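Local coordinates for CRISPR-associated endoribonuclease Cas2 (Streptococcus pyogenes serotype M1, PDB 4QR2), which probably acts as a metal-dependent nuclease of CRISPR adaptive immunity, working as a homodimer that joins a Cas1 homodimer in a heterotetramer, at residues R19-Y30 / D50-D60. Sequence-based numbering, arbitrary orientation.
Sequences RLRHVAKLCVDY and DIKHRLTQIID
L26 enters the helix 45-58 as a knob into the hole formed by I51, R54, L55 and I58, joining the two helices that lie on one face of the antiparallel sheet in this ferredoxin-like fold. The short helical segments run antiparallel, at 167°, with axes 10.1 Å apart at closest approach. With CG anti to the backbone N (chi1 169°), L26 sends CD2 to 3.7 Å from L55 CD2, while its CD1 lies over one face of the R54 guanidinium, offset toward the rim. One turn earlier both methyls of V23 reach L55 CD2 at 4.0 Å, and CG2 also packs 3.7 Å from I58 CG2. V23, L55 and I59 also touch the sheet through Y7 and I66, which makes this the tightly packed side; L82 of the second subunit packs on L55 and I59.

Packing is looser toward solvent. Exposed H22 brings just CB to I58 CG2, at 3.8 Å, and its imidazole turns away. At the far end D60 CB lies over one face of the R19 guanidinium, offset toward its rim, while R19 NE forms a salt bridge with D64.

In the type I turn from C27 to Y30, the Y30 ring receives I51 CD1 almost over its centre, a CH-pi contact 12° off the ring normal. R54 NH2, salt-bridged to D50 OD2 at 2.8 Å, also donates at the ring's edge to Y30 OH, though the modelled 2.5 Å is doubtfully short.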
ATOM      1  N   ARG A  19      -0.422 -13.217 -11.034  1.00 24.29           N
ATOM      2  CA  ARG A  19       0.343 -11.995 -11.185  1.00 23.15           C
ATOM      3  C   ARG A  19       0.902 -11.521  -9.880  1.00 23.91           C
ATOM      4  O   ARG A  19       2.073 -11.161  -9.826  1.00 24.85           O
ATOM      5  CB  ARG A  19      -0.499 -10.900 -11.821  1.00 24.58           C
ATOM      6  CG  ARG A  19      -0.871 -11.234 -13.275  1.00 26.49           C
ATOM      7  CD  ARG A  19      -1.409 -10.025 -14.102  1.00 26.52           C
ATOM      8  NE  ARG A  19      -2.601  -9.375 -13.624  1.00 25.19           N
ATOM      9  CZ  ARG A  19      -3.844  -9.826 -13.797  1.00 26.35           C
ATOM     10  NH1 ARG A  19      -4.851  -9.137 -13.317  1.00 27.05           N
ATOM     11  NH2 ARG A  19      -4.094 -10.998 -14.396  1.00 27.84           N
ATOM     12  N   LEU A  20       0.132 -11.571  -8.805  1.00 21.41           N
ATOM     13  CA  LEU A  20       0.636 -11.146  -7.494  1.00 23.04           C
ATOM     14  C   LEU A  20       1.775 -12.047  -7.065  1.00 22.17           C
ATOM     15  O   LEU A  20       2.781 -11.575  -6.514  1.00 22.27           O
ATOM     16  CB  LEU A  20      -0.471 -11.119  -6.424  1.00 20.41           C
ATOM     17  CG  LEU A  20      -0.036 -10.842  -4.983  1.00 24.77           C
ATOM     18  CD1 LEU A  20       0.611  -9.474  -4.895  1.00 24.51           C
ATOM     19  CD2 LEU A  20      -1.205 -10.948  -4.000  1.00 25.80           C
ATOM     20  N   ARG A  21       1.699 -13.351  -7.325  1.00 24.70           N
ATOM     21  CA  ARG A  21       2.841 -14.230  -6.956  1.00 25.43           C
ATOM     22  C   ARG A  21       4.097 -13.818  -7.698  1.00 26.39           C
ATOM     23  O   ARG A  21       5.188 -13.810  -7.141  1.00 25.92           O
ATOM     24  CB  ARG A  21       2.526 -15.684  -7.314  1.00 28.57           C
ATOM     25  CG  ARG A  21       1.487 -16.377  -6.405  1.00 31.91           C
ATOM     26  CD  ARG A  21       1.544 -17.949  -6.538  1.00 35.42           C
ATOM     27  NE  ARG A  21       1.126 -18.405  -7.862  1.00 42.53           N
ATOM     28  CZ  ARG A  21      -0.142 -18.514  -8.323  1.00 35.38           C
ATOM     29  NH1 ARG A  21      -0.319 -18.906  -9.553  1.00 44.45           N
ATOM     30  NH2 ARG A  21      -1.179 -18.224  -7.619  1.00 36.46           N
ATOM     31  N   HIS A  22       3.951 -13.433  -8.973  1.00 26.00           N
ATOM     32  CA  HIS A  22       5.127 -13.050  -9.773  1.00 25.36           C
ATOM     33  C   HIS A  22       5.660 -11.696  -9.374  1.00 23.36           C
ATOM     34  O   HIS A  22       6.918 -11.526  -9.349  1.00 24.22           O
ATOM     35  CB  HIS A  22       4.744 -13.006 -11.248  1.00 25.88           C
ATOM     36  CG  HIS A  22       4.468 -14.341 -11.855  1.00 34.63           C
ATOM     37  ND1 HIS A  22       3.856 -14.472 -13.083  1.00 42.23           N
ATOM     38  CD2 HIS A  22       4.575 -15.594 -11.355  1.00 41.24           C
ATOM     39  CE1 HIS A  22       3.683 -15.756 -13.351  1.00 45.54           C
ATOM     40  NE2 HIS A  22       4.126 -16.465 -12.323  1.00 43.79           N
ATOM     41  N   VAL A  23       4.746 -10.735  -9.105  1.00 20.37           N
ATOM     42  CA  VAL A  23       5.140  -9.436  -8.489  1.00 21.64           C
ATOM     43  C   VAL A  23       5.928  -9.620  -7.205  1.00 23.19           C
ATOM     44  O   VAL A  23       7.037  -9.069  -7.006  1.00 22.28           O
ATOM     45  CB  VAL A  23       3.950  -8.483  -8.335  1.00 20.53           C
ATOM     46  CG1 VAL A  23       4.318  -7.272  -7.516  1.00 23.04           C
ATOM     47  CG2 VAL A  23       3.502  -8.013  -9.746  1.00 21.68           C
ATOM     48  N   ALA A  24       5.415 -10.470  -6.344  1.00 22.80           N
ATOM     49  CA  ALA A  24       6.071 -10.672  -5.031  1.00 26.11           C
ATOM     50  C   ALA A  24       7.403 -11.305  -5.212  1.00 28.39           C
ATOM     51  O   ALA A  24       8.334 -10.901  -4.524  1.00 27.17           O
ATOM     52  CB  ALA A  24       5.195 -11.575  -4.126  1.00 25.01           C
ATOM     53  N   LYS A  25       7.502 -12.307  -6.103  1.00 24.74           N
ATOM     54  CA  LYS A  25       8.749 -13.005  -6.318  1.00 28.36           C
ATOM     55  C   LYS A  25       9.850 -12.031  -6.755  1.00 25.32           C
ATOM     56  O   LYS A  25      11.043 -12.093  -6.300  1.00 26.86           O
ATOM     57  CB  LYS A  25       8.571 -14.114  -7.336  1.00 31.77           C
ATOM     58  CG  LYS A  25       9.755 -15.033  -7.465  1.00 37.68           C
ATOM     59  CD  LYS A  25       9.444 -16.109  -8.482  1.00 43.12           C
ATOM     60  CE  LYS A  25      10.581 -17.125  -8.597  1.00 51.78           C
ATOM     61  NZ  LYS A  25      11.854 -16.630  -9.172  1.00 53.95           N
ATOM     62  N   LEU A  26       9.465 -11.092  -7.585  1.00 25.85           N
ATOM     63  CA  LEU A  26      10.389 -10.066  -8.042  1.00 25.75           C
ATOM     64  C   LEU A  26      10.778  -9.115  -6.935  1.00 25.54           C
ATOM     65  O   LEU A  26      11.990  -8.877  -6.764  1.00 27.15           O
ATOM     66  CB  LEU A  26       9.793  -9.315  -9.236  1.00 26.39           C
ATOM     67  CG  LEU A  26      10.508  -8.030  -9.700  1.00 28.55           C
ATOM     68  CD1 LEU A  26      11.867  -8.348 -10.112  1.00 33.76           C
ATOM     69  CD2 LEU A  26       9.815  -7.465 -10.929  1.00 30.94           C
ATOM     70  N   CYS A  27       9.765  -8.598  -6.196  1.00 22.48           N
ATOM     71  CA  CYS A  27       9.948  -7.518  -5.262  1.00 23.81           C
ATOM     72  C   CYS A  27      10.739  -8.018  -4.055  1.00 23.53           C
ATOM     73  O   CYS A  27      11.562  -7.260  -3.547  1.00 26.40           O
ATOM     74  CB  CYS A  27       8.716  -6.879  -4.820  1.00 25.75           C
ATOM     75  SG  CYS A  27       7.948  -5.846  -6.093  1.00 26.61           S
ATOM     76  N   VAL A  28      10.598  -9.307  -3.705  1.00 25.41           N
ATOM     77  CA  VAL A  28      11.278  -9.789  -2.492  1.00 27.29           C
ATOM     78  C   VAL A  28      12.732 -10.054  -2.766  1.00 29.08           C
ATOM     79  O   VAL A  28      13.497 -10.408  -1.850  1.00 29.25           O
ATOM     80  CB  VAL A  28      10.563 -11.010  -1.855  1.00 28.36           C
ATOM     81  CG1 VAL A  28       9.136 -10.658  -1.451  1.00 25.57           C
ATOM     82  CG2 VAL A  28      10.630 -12.259  -2.702  1.00 31.44           C
ATOM     83  N   ASP A  29      13.139  -9.979  -4.038  1.00 25.47           N
ATOM     84  CA  ASP A  29      14.538 -10.001  -4.326  1.00 25.44           C
ATOM     85  C   ASP A  29      15.226  -8.672  -3.975  1.00 27.57           C
ATOM     86  O   ASP A  29      16.481  -8.620  -3.982  1.00 27.13           O
ATOM     87  CB  ASP A  29      14.774 -10.290  -5.797  1.00 27.02           C
ATOM     88  CG  ASP A  29      14.902 -11.782  -6.119  1.00 38.78           C
ATOM     89  OD1 ASP A  29      15.068 -12.618  -5.210  1.00 37.55           O
ATOM     90  OD2 ASP A  29      14.893 -12.145  -7.335  1.00 42.47           O
ATOM     91  N   TYR A  30      14.444  -7.634  -3.690  1.00 24.90           N
ATOM     92  CA  TYR A  30      14.922  -6.242  -3.527  1.00 26.29           C
ATOM     93  C   TYR A  30      14.466  -5.649  -2.216  1.00 26.58           C
ATOM     94  O   TYR A  30      14.741  -4.477  -1.912  1.00 25.11           O
ATOM     95  CB  TYR A  30      14.476  -5.327  -4.665  1.00 28.28           C
ATOM     96  CG  TYR A  30      15.046  -5.762  -5.970  1.00 30.29           C
ATOM     97  CD1 TYR A  30      16.369  -5.438  -6.328  1.00 34.58           C
ATOM     98  CD2 TYR A  30      14.295  -6.540  -6.838  1.00 31.84           C
ATOM     99  CE1 TYR A  30      16.895  -5.866  -7.524  1.00 38.08           C
ATOM    100  CE2 TYR A  30      14.799  -6.934  -8.048  1.00 33.25           C
ATOM    101  CZ  TYR A  30      16.107  -6.631  -8.368  1.00 41.11           C
ATOM    102  OH  TYR A  30      16.599  -7.065  -9.575  1.00 43.84           O
ATOM    103  N   ASP A  50      15.324  -1.189 -13.747  1.00 28.39           N
ATOM    104  CA  ASP A  50      15.120  -2.611 -14.117  1.00 30.36           C
ATOM    105  C   ASP A  50      13.904  -3.210 -13.538  1.00 25.43           C
ATOM    106  O   ASP A  50      13.088  -3.843 -14.258  1.00 27.42           O
ATOM    107  CB  ASP A  50      16.331  -3.419 -13.717  1.00 34.64           C
ATOM    108  CG  ASP A  50      16.300  -4.809 -14.332  1.00 39.41           C
ATOM    109  OD1 ASP A  50      15.946  -4.991 -15.538  1.00 36.54           O
ATOM    110  OD2 ASP A  50      16.609  -5.713 -13.585  1.00 38.82           O
ATOM    111  N   ILE A  51      13.697  -2.991 -12.258  1.00 25.63           N
ATOM    112  CA  ILE A  51      12.463  -3.481 -11.635  1.00 26.33           C
ATOM    113  C   ILE A  51      11.198  -2.948 -12.304  1.00 24.57           C
ATOM    114  O   ILE A  51      10.229  -3.662 -12.522  1.00 24.16           O
ATOM    115  CB  ILE A  51      12.496  -3.191 -10.159  1.00 29.11           C
ATOM    116  CG1 ILE A  51      13.606  -3.988  -9.524  1.00 32.34           C
ATOM    117  CG2 ILE A  51      11.195  -3.594  -9.484  1.00 33.54           C
ATOM    118  CD1 ILE A  51      13.956  -3.402  -8.171  1.00 35.13           C
ATOM    119  N   LYS A  52      11.143  -1.668 -12.618  1.00 23.93           N
ATOM    120  CA  LYS A  52       9.970  -1.138 -13.354  1.00 23.81           C
ATOM    121  C   LYS A  52       9.725  -1.841 -14.704  1.00 25.31           C
ATOM    122  O   LYS A  52       8.581  -2.205 -15.038  1.00 25.98           O
ATOM    123  CB  LYS A  52      10.140   0.363 -13.606  1.00 26.47           C
ATOM    124  CG  LYS A  52       9.833   1.143 -12.338  1.00 29.17           C
ATOM    125  CD  LYS A  52       9.818   2.634 -12.530  1.00 34.39           C
ATOM    126  CE  LYS A  52      11.199   3.223 -12.436  1.00 41.51           C
ATOM    127  NZ  LYS A  52      11.167   4.723 -12.373  1.00 44.24           N
ATOM    128  N   HIS A  53      10.783  -2.008 -15.503  1.00 26.97           N
ATOM    129  CA  HIS A  53      10.628  -2.735 -16.770  1.00 28.71           C
ATOM    130  C   HIS A  53      10.068  -4.153 -16.549  1.00 27.83           C
ATOM    131  O   HIS A  53       9.193  -4.560 -17.265  1.00 29.07           O
ATOM    132  CB  HIS A  53      11.965  -2.881 -17.478  1.00 33.05           C
ATOM    133  CG  HIS A  53      12.507  -1.586 -18.021  1.00 40.30           C
ATOM    134  ND1 HIS A  53      13.824  -1.428 -18.391  1.00 44.74           N
ATOM    135  CD2 HIS A  53      11.900  -0.394 -18.280  1.00 47.68           C
ATOM    136  CE1 HIS A  53      14.014  -0.210 -18.866  1.00 45.20           C
ATOM    137  NE2 HIS A  53      12.860   0.439 -18.829  1.00 43.44           N
ATOM    138  N   ARG A  54      10.594  -4.850 -15.560  1.00 25.50           N
ATOM    139  CA  ARG A  54      10.128  -6.202 -15.230  1.00 28.10           C
ATOM    140  C   ARG A  54       8.713  -6.284 -14.765  1.00 27.02           C
ATOM    141  O   ARG A  54       7.933  -7.163 -15.227  1.00 27.55           O
ATOM    142  CB  ARG A  54      11.114  -6.914 -14.298  1.00 29.82           C
ATOM    143  CG  ARG A  54      12.395  -7.161 -15.034  1.00 34.06           C
ATOM    144  CD  ARG A  54      13.221  -8.213 -14.407  1.00 41.32           C
ATOM    145  NE  ARG A  54      14.039  -7.572 -13.505  1.00 43.06           N
ATOM    146  CZ  ARG A  54      14.513  -8.071 -12.373  1.00 53.14           C
ATOM    147  NH1 ARG A  54      14.233  -9.326 -11.968  1.00 54.47           N
ATOM    148  NH2 ARG A  54      15.264  -7.249 -11.622  1.00 48.78           N
ATOM    149  N   LEU A  55       8.350  -5.338 -13.914  1.00 24.51           N
ATOM    150  CA  LEU A  55       6.960  -5.259 -13.431  1.00 23.73           C
ATOM    151  C   LEU A  55       6.049  -4.947 -14.544  1.00 24.56           C
ATOM    152  O   LEU A  55       4.932  -5.522 -14.628  1.00 25.10           O
ATOM    153  CB  LEU A  55       6.858  -4.229 -12.323  1.00 22.07           C
ATOM    154  CG  LEU A  55       7.493  -4.553 -10.997  1.00 24.07           C
ATOM    155  CD1 LEU A  55       7.553  -3.270 -10.171  1.00 24.56           C
ATOM    156  CD2 LEU A  55       6.654  -5.639 -10.274  1.00 28.11           C
ATOM    157  N   THR A  56       6.476  -4.116 -15.486  1.00 26.61           N
ATOM    158  CA  THR A  56       5.621  -3.816 -16.647  1.00 28.46           C
ATOM    159  C   THR A  56       5.284  -5.037 -17.490  1.00 30.65           C
ATOM    160  O   THR A  56       4.170  -5.134 -18.016  1.00 31.41           O
ATOM    161  CB  THR A  56       6.290  -2.757 -17.536  1.00 34.74           C
ATOM    162  OG1 THR A  56       6.364  -1.536 -16.806  1.00 30.33           O
ATOM    163  CG2 THR A  56       5.473  -2.534 -18.756  1.00 38.50           C
ATOM    164  N   GLN A  57       6.217  -5.969 -17.572  1.00 29.55           N
ATOM    165  CA  GLN A  57       5.979  -7.225 -18.275  1.00 34.29           C
ATOM    166  C   GLN A  57       5.077  -8.192 -17.468  1.00 31.73           C
ATOM    167  O   GLN A  57       4.523  -9.120 -18.017  1.00 34.68           O
ATOM    168  CB  GLN A  57       7.296  -7.868 -18.583  1.00 38.19           C
ATOM    169  CG  GLN A  57       8.192  -7.017 -19.511  1.00 43.14           C
ATOM    170  CD  GLN A  57       7.479  -6.667 -20.796  1.00 49.06           C
ATOM    171  OE1 GLN A  57       7.036  -5.523 -21.022  1.00 49.43           O
ATOM    172  NE2 GLN A  57       7.293  -7.683 -21.632  1.00 56.34           N
ATOM    173  N   ILE A  58       4.967  -8.039 -16.181  1.00 25.62           N
ATOM    174  CA  ILE A  58       4.112  -8.941 -15.349  1.00 27.83           C
ATOM    175  C   ILE A  58       2.654  -8.471 -15.182  1.00 27.79           C
ATOM    176  O   ILE A  58       1.724  -9.287 -15.217  1.00 26.75           O
ATOM    177  CB  ILE A  58       4.705  -9.115 -13.938  1.00 28.04           C
ATOM    178  CG1 ILE A  58       6.046  -9.861 -14.055  1.00 30.21           C
ATOM    179  CG2 ILE A  58       3.643  -9.753 -12.987  1.00 29.55           C
ATOM    180  CD1 ILE A  58       7.016  -9.684 -12.928  1.00 31.92           C
ATOM    181  N   ILE A  59       2.464  -7.180 -14.871  1.00 23.20           N
ATOM    182  CA  ILE A  59       1.116  -6.709 -14.534  1.00 23.98           C
ATOM    183  C   ILE A  59       0.265  -6.591 -15.754  1.00 25.75           C
ATOM    184  O   ILE A  59       0.768  -6.612 -16.890  1.00 27.37           O
ATOM    185  CB  ILE A  59       1.118  -5.388 -13.769  1.00 21.82           C
ATOM    186  CG1 ILE A  59       1.524  -4.212 -14.659  1.00 27.36           C
ATOM    187  CG2 ILE A  59       2.091  -5.507 -12.560  1.00 22.78           C
ATOM    188  CD1 ILE A  59       1.264  -2.921 -13.932  1.00 30.49           C
ATOM    189  N   ASP A  60      -1.029  -6.607 -15.519  1.00 25.26           N
ATOM    190  CA  ASP A  60      -1.994  -6.278 -16.592  1.00 25.98           C
ATOM    191  C   ASP A  60      -2.286  -4.794 -16.438  1.00 25.57           C
ATOM    192  O   ASP A  60      -2.916  -4.361 -15.462  1.00 25.99           O
ATOM    193  CB  ASP A  60      -3.265  -7.095 -16.465  1.00 28.43           C
ATOM    194  CG  ASP A  60      -4.249  -6.830 -17.617  1.00 33.84           C
ATOM    195  OD1 ASP A  60      -4.139  -5.789 -18.296  1.00 36.36           O
ATOM    196  OD2 ASP A  60      -5.122  -7.683 -17.873  1.00 37.28           O
TER